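Local coordinates for protein pyruvate kinase (Cryptosporidium parvum, PDB 4DRS) that probably catalyses the last step of glycolysis, transferring the phosphoryl group of phosphoenolpyruvate to ADP to give pyruvate and ATP, at residues Ser71-Asn76 with Gln90-Ala95; Gly295-Glu300 with Glu304-Ala309; Ser400-Pro405 with Ile441-Pro446. All blocks are in the same frame, centred on the assembly; numbering follows the deposited sequence.

Contact 1 (Ser71-Asn76 with Gln90-Ala95); sequences SVARLN and QNIREA. With ACT (acetate ion), chain G; ACT (acetate ion), chain I.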
ATOM      1  N   SER A  71      16.631 -14.712  30.762  1.00 37.69           N
ATOM      2  CA  SER A  71      16.623 -15.818  29.800  1.00 37.28           C
ATOM      3  C   SER A  71      18.001 -16.462  29.725  1.00 35.45           C
ATOM      4  O   SER A  71      18.121 -17.686  29.639  1.00 35.34           O
ATOM      5  CB  SER A  71      16.243 -15.324  28.401  1.00 38.33           C
ATOM      6  OG  SER A  71      15.009 -14.635  28.401  1.00 41.09           O
ATOM      7  N   VAL A  72      19.030 -15.617  29.734  1.00 34.06           N
ATOM      8  CA  VAL A  72      20.414 -16.042  29.559  1.00 33.35           C
ATOM      9  C   VAL A  72      21.291 -15.401  30.640  1.00 33.48           C
ATOM     10  O   VAL A  72      21.171 -14.202  30.916  1.00 33.57           O
ATOM     11  CB  VAL A  72      20.953 -15.640  28.164  1.00 32.61           C
ATOM     12  CG1 VAL A  72      22.427 -15.990  28.021  1.00 32.25           C
ATOM     13  CG2 VAL A  72      20.148 -16.295  27.053  1.00 32.92           C
ATOM     14  N   ALA A  73      22.160 -16.205  31.248  1.00 33.23           N
ATOM     15  CA  ALA A  73      23.170 -15.695  32.171  1.00 34.11           C
ATOM     16  C   ALA A  73      24.508 -15.539  31.448  1.00 34.47           C
ATOM     17  O   ALA A  73      24.961 -16.457  30.754  1.00 34.63           O
ATOM     18  CB  ALA A  73      23.311 -16.613  33.375  1.00 33.72           C
ATOM     19  N   ARG A  74      25.127 -14.369  31.611  1.00 34.69           N
ATOM     20  CA  ARG A  74      26.388 -14.043  30.947  1.00 34.89           C
ATOM     21  C   ARG A  74      27.544 -13.952  31.928  1.00 35.44           C
ATOM     22  O   ARG A  74      27.439 -13.319  32.983  1.00 35.46           O
ATOM     23  CB  ARG A  74      26.254 -12.727  30.186  1.00 35.38           C
ATOM     24  CG  ARG A  74      27.532 -12.187  29.557  1.00 35.56           C
ATOM     25  CD  ARG A  74      27.228 -10.881  28.843  1.00 36.32           C
ATOM     26  NE  ARG A  74      28.425 -10.162  28.426  1.00 37.63           N
ATOM     27  CZ  ARG A  74      28.968  -9.142  29.086  1.00 38.72           C
ATOM     28  NH1 ARG A  74      28.435  -8.700  30.216  1.00 39.06           N
ATOM     29  NH2 ARG A  74      30.059  -8.560  28.609  1.00 39.57           N
ATOM     30  N   LEU A  75      28.646 -14.593  31.559  1.00 36.26           N
ATOM     31  CA  LEU A  75      29.867 -14.570  32.337  1.00 37.32           C
ATOM     32  C   LEU A  75      30.885 -13.752  31.579  1.00 38.36           C
ATOM     33  O   LEU A  75      31.354 -14.160  30.513  1.00 39.06           O
ATOM     34  CB  LEU A  75      30.389 -15.992  32.558  1.00 38.02           C
ATOM     35  CG  LEU A  75      29.436 -17.013  33.187  1.00 38.77           C
ATOM     36  CD1 LEU A  75      30.144 -18.335  33.441  1.00 39.73           C
ATOM     37  CD2 LEU A  75      28.836 -16.475  34.473  1.00 39.03           C
ATOM     38  N   ASN A  76      31.206 -12.580  32.116  1.00 39.36           N
ATOM     39  CA  ASN A  76      32.211 -11.715  31.524  1.00 39.41           C
ATOM     40  C   ASN A  76      33.613 -12.183  31.899  1.00 40.13           C
ATOM     41  O   ASN A  76      34.065 -11.969  33.022  1.00 41.54           O
ATOM     42  CB  ASN A  76      31.993 -10.268  31.968  1.00 40.03           C
ATOM     43  CG  ASN A  76      32.827  -9.281  31.172  1.00 40.23           C
ATOM     44  OD1 ASN A  76      33.755  -9.665  30.458  1.00 40.46           O
ATOM     45  ND2 ASN A  76      32.502  -7.999  31.298  1.00 40.54           N
ATOM     46  N   GLN A  90      28.049 -23.375  38.503  1.00 43.73           N
ATOM     47  CA  GLN A  90      27.348 -24.344  39.344  1.00 43.50           C
ATOM     48  C   GLN A  90      26.095 -23.730  39.953  1.00 41.96           C
ATOM     49  O   GLN A  90      25.037 -24.364  40.003  1.00 41.36           O
ATOM     50  CB  GLN A  90      28.259 -24.830  40.465  1.00 45.80           C
ATOM     51  CG  GLN A  90      29.371 -25.759  40.018  1.00 48.24           C
ATOM     52  CD  GLN A  90      30.203 -26.244  41.186  1.00 50.82           C
ATOM     53  OE1 GLN A  90      30.714 -25.449  41.981  1.00 52.97           O
ATOM     54  NE2 GLN A  90      30.349 -27.559  41.295  1.00 51.68           N
ATOM     55  N   ASN A  91      26.233 -22.491  40.408  1.00 41.04           N
ATOM     56  CA  ASN A  91      25.134 -21.741  40.980  1.00 40.22           C
ATOM     57  C   ASN A  91      24.017 -21.472  39.975  1.00 39.29           C
ATOM     58  O   ASN A  91      22.842 -21.625  40.314  1.00 38.58           O
ATOM     59  CB  ASN A  91      25.650 -20.444  41.600  1.00 40.71           C
ATOM     60  CG  ASN A  91      26.443 -20.686  42.875  1.00 41.71           C
ATOM     61  OD1 ASN A  91      26.583 -21.824  43.328  1.00 41.75           O
ATOM     62  ND2 ASN A  91      26.967 -19.614  43.459  1.00 41.39           N
ATOM     63  N   ILE A  92      24.384 -21.093  38.747  1.00 38.33           N
ATOM     64  CA  ILE A  92      23.407 -20.882  37.671  1.00 37.75           C
ATOM     65  C   ILE A  92      22.596 -22.157  37.433  1.00 37.85           C
ATOM     66  O   ILE A  92      21.365 -22.119  37.392  1.00 37.09           O
ATOM     67  CB  ILE A  92      24.068 -20.412  36.347  1.00 36.95           C
ATOM     68  CG1 ILE A  92      24.687 -19.017  36.512  1.00 36.67           C
ATOM     69  CG2 ILE A  92      23.048 -20.394  35.210  1.00 35.72           C
ATOM     70  CD1 ILE A  92      25.701 -18.651  35.444  1.00 35.74           C
ATOM     71  N   ARG A  93      23.297 -23.282  37.307  1.00 38.93           N
ATOM     72  CA  ARG A  93      22.662 -24.573  37.045  1.00 40.88           C
ATOM     73  C   ARG A  93      21.812 -25.090  38.206  1.00 41.73           C
ATOM     74  O   ARG A  93      20.746 -25.666  37.984  1.00 42.69           O
ATOM     75  CB  ARG A  93      23.694 -25.608  36.584  1.00 40.60           C
ATOM     76  CG  ARG A  93      24.067 -25.404  35.121  1.00 41.32           C
ATOM     77  CD  ARG A  93      25.201 -26.290  34.644  1.00 41.10           C
ATOM     78  NE  ARG A  93      25.460 -26.031  33.232  1.00 41.22           N
ATOM     79  CZ  ARG A  93      26.553 -26.399  32.570  1.00 41.39           C
ATOM     80  NH1 ARG A  93      27.535 -27.051  33.179  1.00 42.84           N
ATOM     81  NH2 ARG A  93      26.665 -26.107  31.286  1.00 41.25           N
ATOM     82  N   GLU A  94      22.277 -24.867  39.434  1.00 42.68           N
ATOM     83  CA  GLU A  94      21.503 -25.212  40.622  1.00 44.09           C
ATOM     84  C   GLU A  94      20.230 -24.363  40.682  1.00 43.49           C
ATOM     85  O   GLU A  94      19.141 -24.883  40.946  1.00 44.45           O
ATOM     86  CB  GLU A  94      22.342 -25.026  41.895  1.00 45.59           C
ATOM     87  CG  GLU A  94      21.624 -25.430  43.177  1.00 48.41           C
ATOM     88  CD  GLU A  94      22.505 -25.364  44.419  1.00 50.56           C
ATOM     89  OE1 GLU A  94      23.754 -25.370  44.288  1.00 51.60           O
ATOM     90  OE2 GLU A  94      21.941 -25.310  45.535  1.00 50.77           O
ATOM     91  N   ALA A  95      20.374 -23.066  40.417  1.00 41.65           N
ATOM     92  CA  ALA A  95      19.240 -22.152  40.381  1.00 41.77           C
ATOM     93  C   ALA A  95      18.244 -22.544  39.294  1.00 41.88           C
ATOM     94  O   ALA A  95      17.033 -22.456  39.503  1.00 42.29           O
ATOM     95  CB  ALA A  95      19.708 -20.720  40.186  1.00 41.06           C
TER
HETATM   96  C   ACT G 605      29.962  -6.110  32.914  1.00 67.15           C
HETATM   97  O   ACT G 605      30.407  -6.054  31.749  1.00 68.66           O
HETATM   98  OXT ACT G 605      28.974  -5.440  33.262  1.00 66.48           O
HETATM   99  CH3 ACT G 605      30.618  -7.002  33.932  1.00 64.98           C
HETATM  100  C   ACT I 607      29.362 -28.974  35.406  1.00 67.35           C
HETATM  101  O   ACT I 607      28.875 -27.900  35.834  1.00 65.56           O
HETATM  102  OXT ACT I 607      29.663 -29.139  34.202  1.00 67.16           O
HETATM  103  CH3 ACT I 607      29.592 -30.103  36.368  1.00 65.80           C

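Contact 2 (Gly295-Glu300 with Glu304-Ala309); sequences GDLGME and EKIFVA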
ATOM      1  N   GLY A 295      32.011  -0.961  23.541  1.00 64.27           N
ATOM      2  CA  GLY A 295      33.374  -1.084  23.017  1.00 64.24           C
ATOM      3  C   GLY A 295      34.103   0.232  22.800  1.00 65.71           C
ATOM      4  O   GLY A 295      34.066   1.123  23.650  1.00 65.28           O
ATOM      5  N   ASP A 296      34.759   0.347  21.648  1.00 66.32           N
ATOM      6  CA  ASP A 296      35.527   1.535  21.284  1.00 69.24           C
ATOM      7  C   ASP A 296      34.786   2.468  20.331  1.00 68.07           C
ATOM      8  O   ASP A 296      35.228   3.597  20.105  1.00 69.40           O
ATOM      9  CB  ASP A 296      36.860   1.132  20.645  1.00 72.09           C
ATOM     10  CG  ASP A 296      37.860   0.612  21.655  1.00 75.96           C
ATOM     11  OD1 ASP A 296      37.746   0.964  22.852  1.00 78.27           O
ATOM     12  OD2 ASP A 296      38.769  -0.144  21.247  1.00 77.80           O
ATOM     13  N   LEU A 297      33.671   1.991  19.777  1.00 65.40           N
ATOM     14  CA  LEU A 297      32.919   2.709  18.743  1.00 63.91           C
ATOM     15  C   LEU A 297      32.739   4.202  19.035  1.00 65.11           C
ATOM     16  O   LEU A 297      32.950   5.040  18.152  1.00 63.62           O
ATOM     17  CB  LEU A 297      31.562   2.037  18.502  1.00 62.19           C
ATOM     18  CG  LEU A 297      30.756   2.473  17.272  1.00 61.66           C
ATOM     19  CD1 LEU A 297      31.569   2.342  15.990  1.00 61.04           C
ATOM     20  CD2 LEU A 297      29.459   1.680  17.178  1.00 59.98           C
ATOM     21  N   GLY A 298      32.377   4.521  20.279  1.00 65.98           N
ATOM     22  CA  GLY A 298      32.156   5.902  20.711  1.00 68.98           C
ATOM     23  C   GLY A 298      33.376   6.808  20.684  1.00 72.65           C
ATOM     24  O   GLY A 298      33.287   7.983  21.046  1.00 74.25           O
ATOM     25  N   MET A 299      34.511   6.264  20.250  1.00 74.26           N
ATOM     26  CA  MET A 299      35.767   7.007  20.182  1.00 75.71           C
ATOM     27  C   MET A 299      36.326   7.082  18.763  1.00 74.73           C
ATOM     28  O   MET A 299      37.298   7.798  18.513  1.00 75.55           O
ATOM     29  CB  MET A 299      36.807   6.354  21.088  1.00 79.45           C
ATOM     30  CG  MET A 299      36.634   6.620  22.574  1.00 83.24           C
ATOM     31  SD  MET A 299      37.665   5.516  23.563  1.00 87.12           S
ATOM     32  CE  MET A 299      39.204   5.558  22.642  1.00 87.18           C
ATOM     33  N   GLU A 300      35.716   6.338  17.843  1.00 72.02           N
ATOM     34  CA  GLU A 300      36.220   6.239  16.475  1.00 70.10           C
ATOM     35  C   GLU A 300      35.305   6.960  15.487  1.00 69.19           C
ATOM     36  O   GLU A 300      35.722   7.322  14.386  1.00 70.80           O
ATOM     37  CB  GLU A 300      36.401   4.772  16.080  1.00 68.64           C
ATOM     38  CG  GLU A 300      37.253   3.972  17.060  1.00 68.20           C
ATOM     39  CD  GLU A 300      37.400   2.514  16.669  1.00 67.51           C
ATOM     40  OE1 GLU A 300      36.422   1.922  16.167  1.00 65.38           O
ATOM     41  OE2 GLU A 300      38.497   1.955  16.873  1.00 67.81           O
ATOM     42  N   GLU A 304      26.983  11.169  17.906  1.00 58.54           N
ATOM     43  CA  GLU A 304      25.644  11.345  17.350  1.00 56.64           C
ATOM     44  C   GLU A 304      25.319  10.296  16.286  1.00 53.70           C
ATOM     45  O   GLU A 304      24.165  10.142  15.903  1.00 53.35           O
ATOM     46  CB  GLU A 304      25.443  12.768  16.797  1.00 58.52           C
ATOM     47  CG  GLU A 304      26.144  13.068  15.473  1.00 59.81           C
ATOM     48  CD  GLU A 304      27.433  13.854  15.640  1.00 61.07           C
ATOM     49  OE1 GLU A 304      28.076  13.743  16.708  1.00 61.91           O
ATOM     50  OE2 GLU A 304      27.804  14.588  14.696  1.00 61.48           O
ATOM     51  N   LYS A 305      26.336   9.575  15.823  1.00 51.89           N
ATOM     52  CA  LYS A 305      26.158   8.583  14.766  1.00 50.13           C
ATOM     53  C   LYS A 305      25.961   7.161  15.287  1.00 47.79           C
ATOM     54  O   LYS A 305      25.526   6.285  14.538  1.00 47.05           O
ATOM     55  CB  LYS A 305      27.321   8.632  13.770  1.00 51.71           C
ATOM     56  CG  LYS A 305      27.319   9.869  12.883  1.00 54.25           C
ATOM     57  CD  LYS A 305      28.490   9.868  11.917  1.00 56.21           C
ATOM     58  CE  LYS A 305      28.545  11.155  11.108  1.00 58.29           C
ATOM     59  NZ  LYS A 305      27.497  11.186  10.052  1.00 59.52           N
ATOM     60  N   ILE A 306      26.270   6.938  16.564  1.00 45.84           N
ATOM     61  CA  ILE A 306      26.177   5.603  17.164  1.00 45.01           C
ATOM     62  C   ILE A 306      24.775   4.984  17.039  1.00 43.02           C
ATOM     63  O   ILE A 306      24.646   3.816  16.653  1.00 41.91           O
ATOM     64  CB  ILE A 306      26.664   5.589  18.636  1.00 46.41           C
ATOM     65  CG1 ILE A 306      28.178   5.831  18.695  1.00 46.79           C
ATOM     66  CG2 ILE A 306      26.330   4.263  19.313  1.00 44.26           C
ATOM     67  CD1 ILE A 306      28.662   6.387  20.016  1.00 48.42           C
ATOM     68  N   PHE A 307      23.736   5.764  17.338  1.00 41.15           N
ATOM     69  CA  PHE A 307      22.363   5.254  17.260  1.00 39.65           C
ATOM     70  C   PHE A 307      21.966   4.846  15.833  1.00 38.87           C
ATOM     71  O   PHE A 307      21.165   3.930  15.649  1.00 37.70           O
ATOM     72  CB  PHE A 307      21.356   6.245  17.865  1.00 39.57           C
ATOM     73  CG  PHE A 307      20.873   7.289  16.906  1.00 40.45           C
ATOM     74  CD1 PHE A 307      21.516   8.520  16.812  1.00 41.55           C
ATOM     75  CD2 PHE A 307      19.768   7.045  16.090  1.00 40.47           C
ATOM     76  CE1 PHE A 307      21.068   9.489  15.923  1.00 42.45           C
ATOM     77  CE2 PHE A 307      19.321   8.004  15.194  1.00 41.06           C
ATOM     78  CZ  PHE A 307      19.970   9.228  15.112  1.00 42.21           C
ATOM     79  N   VAL A 308      22.532   5.527  14.836  1.00 39.01           N
ATOM     80  CA  VAL A 308      22.278   5.226  13.426  1.00 39.24           C
ATOM     81  C   VAL A 308      22.839   3.846  13.074  1.00 39.53           C
ATOM     82  O   VAL A 308      22.156   3.026  12.457  1.00 39.22           O
ATOM     83  CB  VAL A 308      22.885   6.305  12.491  1.00 39.76           C
ATOM     84  CG1 VAL A 308      22.575   6.003  11.033  1.00 39.74           C
ATOM     85  CG2 VAL A 308      22.363   7.688  12.855  1.00 39.83           C
ATOM     86  N   ALA A 309      24.078   3.597  13.493  1.00 39.95           N
ATOM     87  CA  ALA A 309      24.747   2.327  13.256  1.00 39.93           C
ATOM     88  C   ALA A 309      24.016   1.177  13.939  1.00 39.35           C
ATOM     89  O   ALA A 309      23.872   0.100  13.355  1.00 39.29           O
ATOM     90  CB  ALA A 309      26.195   2.394  13.725  1.00 40.68           C
TER

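Contact 3 (Ser400-Pro405 with Ile441-Pro446); sequences SSVPKP and ISKYRP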
ATOM      1  N   SER A 400       8.305  -9.332   2.600  1.00 55.04           N
ATOM      2  CA  SER A 400       8.698  -8.673   1.345  1.00 57.70           C
ATOM      3  C   SER A 400      10.213  -8.544   1.168  1.00 58.14           C
ATOM      4  O   SER A 400      10.708  -8.579   0.042  1.00 59.69           O
ATOM      5  CB  SER A 400       8.062  -7.285   1.241  1.00 58.51           C
ATOM      6  OG  SER A 400       6.651  -7.371   1.226  1.00 60.66           O
ATOM      7  N   SER A 401      10.936  -8.382   2.274  1.00 57.89           N
ATOM      8  CA  SER A 401      12.394  -8.211   2.240  1.00 58.58           C
ATOM      9  C   SER A 401      13.154  -9.510   1.945  1.00 57.90           C
ATOM     10  O   SER A 401      14.344  -9.479   1.630  1.00 58.48           O
ATOM     11  CB  SER A 401      12.894  -7.618   3.560  1.00 58.86           C
ATOM     12  OG  SER A 401      12.168  -6.452   3.906  1.00 60.48           O
ATOM     13  N   VAL A 402      12.465 -10.642   2.054  1.00 56.68           N
ATOM     14  CA  VAL A 402      13.093 -11.947   1.871  1.00 56.22           C
ATOM     15  C   VAL A 402      12.932 -12.435   0.429  1.00 57.35           C
ATOM     16  O   VAL A 402      11.811 -12.635  -0.039  1.00 57.65           O
ATOM     17  CB  VAL A 402      12.564 -12.991   2.885  1.00 54.30           C
ATOM     18  CG1 VAL A 402      13.148 -14.366   2.606  1.00 53.54           C
ATOM     19  CG2 VAL A 402      12.903 -12.567   4.306  1.00 53.56           C
ATOM     20  N   PRO A 403      14.060 -12.621  -0.279  1.00 58.74           N
ATOM     21  CA  PRO A 403      14.042 -13.043  -1.683  1.00 59.17           C
ATOM     22  C   PRO A 403      13.462 -14.443  -1.878  1.00 58.41           C
ATOM     23  O   PRO A 403      13.782 -15.366  -1.122  1.00 58.20           O
ATOM     24  CB  PRO A 403      15.524 -13.004  -2.093  1.00 59.88           C
ATOM     25  CG  PRO A 403      16.289 -13.058  -0.817  1.00 59.74           C
ATOM     26  CD  PRO A 403      15.431 -12.382   0.211  1.00 58.75           C
ATOM     27  N   LYS A 404      12.606 -14.580  -2.889  1.00 57.67           N
ATOM     28  CA  LYS A 404      11.939 -15.842  -3.189  1.00 56.76           C
ATOM     29  C   LYS A 404      12.592 -16.497  -4.407  1.00 56.26           C
ATOM     30  O   LYS A 404      13.120 -15.795  -5.268  1.00 58.36           O
ATOM     31  CB  LYS A 404      10.440 -15.611  -3.432  1.00 57.41           C
ATOM     32  CG  LYS A 404       9.747 -14.754  -2.377  1.00 58.13           C
ATOM     33  CD  LYS A 404       9.538 -15.501  -1.063  1.00 58.25           C
ATOM     34  CE  LYS A 404       9.237 -14.550   0.089  1.00 58.06           C
ATOM     35  NZ  LYS A 404       8.047 -13.690  -0.161  1.00 61.13           N
ATOM     36  N   PRO A 405      12.567 -17.844  -4.489  1.00 54.62           N
ATOM     37  CA  PRO A 405      11.962 -18.811  -3.560  1.00 52.56           C
ATOM     38  C   PRO A 405      12.787 -19.050  -2.299  1.00 50.69           C
ATOM     39  O   PRO A 405      13.992 -18.803  -2.291  1.00 51.47           O
ATOM     40  CB  PRO A 405      11.903 -20.097  -4.389  1.00 53.37           C
ATOM     41  CG  PRO A 405      13.052 -19.976  -5.337  1.00 54.05           C
ATOM     42  CD  PRO A 405      13.194 -18.512  -5.646  1.00 54.03           C
ATOM     43  N   ILE A 441      10.300 -19.168  12.561  1.00 32.49           N
ATOM     44  CA  ILE A 441       9.025 -18.579  12.974  1.00 32.51           C
ATOM     45  C   ILE A 441       9.291 -17.239  13.662  1.00 33.46           C
ATOM     46  O   ILE A 441       8.609 -16.252  13.381  1.00 33.84           O
ATOM     47  CB  ILE A 441       8.194 -19.519  13.881  1.00 32.11           C
ATOM     48  CG1 ILE A 441       7.866 -20.827  13.148  1.00 31.76           C
ATOM     49  CG2 ILE A 441       6.897 -18.842  14.324  1.00 31.59           C
ATOM     50  CD1 ILE A 441       7.317 -21.921  14.042  1.00 31.79           C
ATOM     51  N   SER A 442      10.307 -17.210  14.531  1.00 33.88           N
ATOM     52  CA  SER A 442      10.714 -15.996  15.252  1.00 34.13           C
ATOM     53  C   SER A 442      11.091 -14.850  14.313  1.00 34.81           C
ATOM     54  O   SER A 442      10.772 -13.691  14.572  1.00 35.14           O
ATOM     55  CB  SER A 442      11.884 -16.306  16.192  1.00 34.44           C
ATOM     56  OG  SER A 442      12.217 -15.171  16.976  1.00 35.02           O
ATOM     57  N   LYS A 443      11.770 -15.193  13.221  1.00 35.55           N
ATOM     58  CA  LYS A 443      12.138 -14.250  12.165  1.00 35.82           C
ATOM     59  C   LYS A 443      10.930 -13.482  11.601  1.00 36.71           C
ATOM     60  O   LYS A 443      11.056 -12.321  11.205  1.00 37.23           O
ATOM     61  CB  LYS A 443      12.857 -15.006  11.047  1.00 35.78           C
ATOM     62  CG  LYS A 443      13.279 -14.169   9.851  1.00 37.83           C
ATOM     63  CD  LYS A 443      13.892 -15.040   8.763  1.00 38.11           C
ATOM     64  CE  LYS A 443      14.257 -14.216   7.541  1.00 39.53           C
ATOM     65  NZ  LYS A 443      14.905 -15.060   6.496  1.00 41.14           N
ATOM     66  N   TYR A 444       9.761 -14.122  11.572  1.00 36.18           N
ATOM     67  CA  TYR A 444       8.587 -13.482  10.978  1.00 36.54           C
ATOM     68  C   TYR A 444       7.683 -12.791  11.988  1.00 37.30           C
ATOM     69  O   TYR A 444       6.590 -12.337  11.637  1.00 38.17           O
ATOM     70  CB  TYR A 444       7.832 -14.447  10.056  1.00 36.10           C
ATOM     71  CG  TYR A 444       8.621 -14.704   8.802  1.00 36.05           C
ATOM     72  CD1 TYR A 444       8.531 -13.836   7.712  1.00 36.73           C
ATOM     73  CD2 TYR A 444       9.507 -15.778   8.722  1.00 35.98           C
ATOM     74  CE1 TYR A 444       9.284 -14.046   6.569  1.00 37.52           C
ATOM     75  CE2 TYR A 444      10.267 -15.997   7.580  1.00 36.69           C
ATOM     76  CZ  TYR A 444      10.150 -15.128   6.511  1.00 37.11           C
ATOM     77  OH  TYR A 444      10.889 -15.336   5.376  1.00 38.08           O
ATOM     78  N   ARG A 445       8.166 -12.712  13.229  1.00 37.25           N
ATOM     79  CA  ARG A 445       7.600 -11.862  14.284  1.00 37.69           C
ATOM     80  C   ARG A 445       6.094 -12.020  14.539  1.00 37.72           C
ATOM     81  O   ARG A 445       5.340 -11.044  14.464  1.00 38.00           O
ATOM     82  CB  ARG A 445       7.951 -10.386  14.035  1.00 38.04           C
ATOM     83  CG  ARG A 445       9.429 -10.047  14.179  1.00 39.26           C
ATOM     84  CD  ARG A 445       9.918 -10.217  15.609  1.00 39.64           C
ATOM     85  NE  ARG A 445      11.238  -9.619  15.817  1.00 40.72           N
ATOM     86  CZ  ARG A 445      12.385 -10.295  15.852  1.00 40.58           C
ATOM     87  NH1 ARG A 445      12.393 -11.612  15.695  1.00 40.02           N
ATOM     88  NH2 ARG A 445      13.531  -9.648  16.050  1.00 41.57           N
ATOM     89  N   PRO A 446       5.653 -13.246  14.855  1.00 36.96           N
ATOM     90  CA  PRO A 446       4.229 -13.428  15.131  1.00 37.25           C
ATOM     91  C   PRO A 446       3.811 -12.718  16.417  1.00 38.31           C
ATOM     92  O   PRO A 446       4.629 -12.556  17.324  1.00 39.52           O
ATOM     93  CB  PRO A 446       4.105 -14.942  15.314  1.00 36.01           C
ATOM     94  CG  PRO A 446       5.444 -15.368  15.804  1.00 35.76           C
ATOM     95  CD  PRO A 446       6.423 -14.482  15.086  1.00 36.49           C
TER

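Contact 1 (Ser71-Asn76 with Gln90-Ala95)
A single methyl group, CD1 of I92, carries nearly all of this strand-to-helix contact: it lies 3.8 Å from A73 CB and 3.9 Å from L75 CD2. A73 and L75 are two apart on the strand, so both CB atoms point toward the helix while that of R74 points away. A73 is small enough for the helix to come close, A73 CA lying 7.6 Å from I92 CA. The longer leucine runs alongside the isoleucine in the opposite direction. In I92, CG1 stands beside the backbone N and anti to the carbonyl carbon (chi1 -66°), and the chain extends from there to bring CD1 against the strand.

R74 and N76 both belong to the ADP site, which is empty of ADP here. R74, extended from CG to NE, forms a salt bridge with D109 and a hydrogen bond to T51; an acetate oxygen lies at the edge of its guanidinium. The same acetate oxygen accepts a weak hydrogen bond from N76 ND2 at 2.9 Å. On the helix, R93 NH1 donates to an oxygen of a second acetate at 3.1 Å, and NH2 to Y228 O. Both ions probably come from the crystallisation liquor.

The pair belongs to the beta-alpha-beta unit 72-76, 82-97, 105-109 of the TIM barrel; I92 also touches I106 of the next strand, while A95 packs on L62 and I63 of helix 59-68.

Contact 2 (Gly295-Glu300 with Glu304-Ala309)
G298 and I306 bring the two backbones closest, their CA atoms 7.0 Å apart, where a short, weakly bonded helix meets the early part of a longer one. G295 enters the turn with a positive phi (44°), a conformation that suits glycine. The chain then coils through L297 to E300, with M299 N donating to D296 O at 2.8 Å and E300 N to L297 O at 3.1 Å. These bonds span three residues, giving a tight, brief coil. In the second segment A309 N reaches K305 O at 3.2 Å, a bond spanning four residues, of the alpha-helical kind.

The short helix follows the sixth strand of the TIM barrel, 289-293, and helix 306-320 then leads to the seventh strand, 324-327. Pyruvate kinases characteristically carry such an extra helix in this loop, at the carboxyl end of the barrel strands, where TIM barrels have their active sites. D296 and M299 touch N202 of strand 201-202, in the mixed sheet of the small domain that projects from the barrel.

I306 bridges the gap. Its CG1 lies beside the backbone N (chi1 -68°), and CD1 reaches out to rest 3.6 Å from G298 CA. Having no side chain, the glycine offers its backbone directly to this methyl group. L297, a buried leucine, adds a looser apolar flank, its CG 4.5 Å from I306 CG1; A309 CB points the same way without touching.

The second subunit covers the helix start: I306 itself packs on R342 of that subunit, F307 on its A349 and V308 on its T25. K305 NZ makes a weak hydrogen bond to Q384 OE1 of the second subunit, and E304 a long, weak ion pair with its R380.

Contact 3 (Ser400-Pro405 with Ile441-Pro446)
All three side-chain carbons of V402 lie against Y444 OH, and CG2 meets K443 as well. CB, directed toward the other segment, lies 3.8 Å from Y444 OH. CG1, anti to the backbone N (chi1 176°), is 3.7 Å from the same oxygen. CG2 comes closest, 3.6 Å from Y444 OH, and also approaches K443 CE at 3.9 Å, so that valine and lysine meet tip to tip. Toward the tyrosine the approach is slanted, with CG2 set obliquely to the ring and 4.4 Å from CZ. A compact beta-branched residue suits this place, since it sets both methyl groups against the phenol oxygen and one of them against the lysine end too.

Both polar tips are occupied by E410, which lies outside the two segments. E410 OE2 forms a salt bridge with K443 NZ and shares a hydrogen bond with Y444 OH, and the glutamate side chain also touches V402. The lysine, fully extended, thus gives its aliphatic end to the valine, and its ammonium group probably favours the ionised form of E410.

At the end of helix 436-443, S442 O is held twice: R445 N reaches it from one face of its plane at 3.1 Å and R445 NH1 from the other at 2.9 Å. The same arginine bridges to D357, just before barrel strand 358-361.

The contact ties the loop leaving helix 391-401 to the end of helix 436-443, with Y444 touching Y395 and I398 of helix 391-401 and C414 of helix 408-422, and I441 lying over strands 427-431 and 449-454.

How the contacts relate
Contacts 1 and 2 both belong to the TIM barrel, their centres 30 Å apart on opposite sides of the chain's centre, whereas contact 3 joins parts of the chain around the C-terminal alpha/beta domain. Contact 1 is the most deeply placed, a strand and its own helix joined by aliphatic groups beside an ADP site. Contact 2 is only partly buried; it joins two successive helices after a barrel strand and faces the second subunit. Contact 3 is buried although it lies farthest from the chain's centre. In none do the two segments exchange a hydrogen bond; what crosses directly is van der Waals contact, and in contact 3 a carboxylate outside the segments joins the polar ends.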